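Local coordinates for protein CT009 (PDB 4GQM) that is of unknown function but contains a helix-turn-helix domain and so may bind DNA, and forms a sub-domain-swapped pair in the crystal, at residues V17-S20 against Q21-E24. Numbering follows the deposited sequence. Where two conformers were deposited one is given.
Sequences VFRS and QREE
Arg19 and Glu23, one helical turn apart, run alongside each other in the same direction, yet they meet through carbon rather than charge: Glu23 OE2 rests 3.5 Å from Arg19 CG, while Arg19 NE stays 4.6 Å from that oxygen. The arginine chain runs out extended to CD, then a bend at chi3 (-88°) turns the guanidinium aside, and NH1 is engaged by Glu16, in a salt bridge, and by the carbonyl of Glu47. Arg22 brings its NH2 to 3.8 Å from Arg19 CG, the two guanidinium planes 63° apart. Its long arm lies on Leu29 and Val32 of helix 29-36, where NE forms a salt bridge with the Glu47 carboxylate and NH1 a hydrogen bond with the carbonyl of Leu27. Each arginine thus has its own acid, which probably eases the repulsion between like charges.

The packed part includes the backbone: Arg22 N binds Phe18 O at 2.9 Å, Glu23 N binds Arg19 O at 2.8 Å, and Glu23 CG sits 3.3 Å from Arg19 O. Facing the second subunit, buried Phe18 stacks on its Tyr67, and partly exposed Val17 and Gln21 pack on its Met73; a branched apolar chain and the methylenes of glutamine suit that surface. The solvent side is looser and polar: besides the Glu23 carboxylate, Ser20 turns OG back to the carbonyl of Glu16, and Glu24 meets the preceding turn through CB, 3.5 Å from Ser20 O. Such an arrangement is typical of an amphipathic alpha-helix, here the last two turns of helix 2-24, within the helix-turn-helix domain.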
loop_
_atom_site.group_PDB
_atom_site.type_symbol
_atom_site.label_atom_id
_atom_site.label_comp_id
_atom_site.label_asym_id
_atom_site.label_seq_id
_atom_site.Cartn_x
_atom_site.Cartn_y
_atom_site.Cartn_z
ATOM N N VAL A 17 13.474 -16.728 2.137
ATOM C CA VAL A 17 12.745 -17.701 1.298
ATOM C C VAL A 17 12.520 -17.078 -0.097
ATOM O O VAL A 17 12.771 -17.689 -1.133
ATOM C CB VAL A 17 11.400 -18.118 1.918
ATOM C CG1 VAL A 17 10.590 -18.935 0.921
ATOM C CG2 VAL A 17 11.616 -18.930 3.188
ATOM N N PHE A 18 12.014 -15.841 -0.123
ATOM C CA PHE A 18 11.800 -15.139 -1.388
ATOM C C PHE A 18 13.104 -14.993 -2.162
ATOM O O PHE A 18 13.176 -15.331 -3.341
ATOM C CB PHE A 18 11.154 -13.765 -1.155
ATOM C CG PHE A 18 9.699 -13.820 -0.844
ATOM C CD1 PHE A 18 8.779 -14.022 -1.852
ATOM C CD2 PHE A 18 9.215 -13.550 0.410
ATOM C CE1 PHE A 18 7.437 -14.015 -1.575
ATOM C CE2 PHE A 18 7.828 -13.554 0.671
ATOM C CZ PHE A 18 6.967 -13.804 -0.312
ATOM N N ARG A 19 14.141 -14.502 -1.500
ATOM C CA ARG A 19 15.405 -14.262 -2.182
ATOM C C ARG A 19 15.969 -15.564 -2.743
ATOM O O ARG A 19 16.444 -15.611 -3.882
ATOM C CB ARG A 19 16.407 -13.616 -1.241
ATOM C CG ARG A 19 17.760 -13.278 -1.860
ATOM C CD ARG A 19 18.765 -12.923 -0.691
ATOM N NE ARG A 19 18.777 -11.534 -0.267
ATOM C CZ ARG A 19 18.167 -10.986 0.797
ATOM N NH1 ARG A 19 17.384 -11.671 1.646
ATOM N NH2 ARG A 19 18.357 -9.688 1.006
ATOM N N SER A 20 15.936 -16.647 -1.974
ATOM C CA SER A 20 16.452 -17.936 -2.421
ATOM C C SER A 20 15.750 -18.408 -3.672
ATOM O O SER A 20 16.379 -18.901 -4.620
ATOM C CB SER A 20 16.262 -18.985 -1.335
ATOM O OG SER A 20 17.118 -18.725 -0.245
ATOM N N GLN A 21 14.428 -18.291 -3.686
ATOM C CA GLN A 21 13.651 -18.739 -4.833
ATOM C C GLN A 21 13.902 -17.879 -6.065
ATOM O O GLN A 21 14.018 -18.383 -7.183
ATOM C CB GLN A 21 12.161 -18.804 -4.489
ATOM C CG GLN A 21 11.821 -19.893 -3.477
ATOM C CD GLN A 21 12.174 -21.254 -3.999
ATOM O OE1 GLN A 21 11.647 -21.661 -5.028
ATOM N NE2 GLN A 21 13.066 -21.970 -3.305
ATOM N N ARG A 22 14.015 -16.575 -5.861
ATOM C CA ARG A 22 14.376 -15.680 -6.951
ATOM C C ARG A 22 15.748 -16.009 -7.539
ATOM O O ARG A 22 15.935 -16.061 -8.760
ATOM C CB ARG A 22 14.334 -14.216 -6.460
ATOM C CG ARG A 22 14.714 -13.231 -7.542
ATOM C CD ARG A 22 14.704 -11.801 -7.102
ATOM N NE ARG A 22 15.515 -11.513 -5.926
ATOM C CZ ARG A 22 16.819 -11.274 -5.947
ATOM N NH1 ARG A 22 17.524 -11.359 -7.080
ATOM N NH2 ARG A 22 17.428 -10.951 -4.813
ATOM N N GLU A 23 16.724 -16.201 -6.654
ATOM C CA GLU A 23 18.080 -16.492 -7.084
ATOM C C GLU A 23 18.171 -17.850 -7.771
ATOM O O GLU A 23 18.960 -18.018 -8.710
ATOM C CB GLU A 23 19.037 -16.403 -5.899
ATOM C CG GLU A 23 19.282 -14.967 -5.453
ATOM C CD GLU A 23 20.228 -14.864 -4.272
ATOM O OE1 GLU A 23 20.532 -15.911 -3.666
ATOM O OE2 GLU A 23 20.587 -13.737 -3.905
ATOM N N GLU A 24 17.345 -18.817 -7.373
ATOM C CA GLU A 24 17.322 -20.113 -8.061
ATOM C C GLU A 24 16.981 -19.942 -9.523
ATOM O O GLU A 24 17.536 -20.616 -10.394
ATOM C CB GLU A 24 16.317 -21.017 -7.359
ATOM C CG GLU A 24 16.042 -22.304 -8.088
ATOM C CD GLU A 24 15.223 -23.310 -7.271
ATOM O OE1 GLU A 24 15.319 -23.321 -6.027
ATOM O OE2 GLU A 24 14.494 -24.090 -7.904
#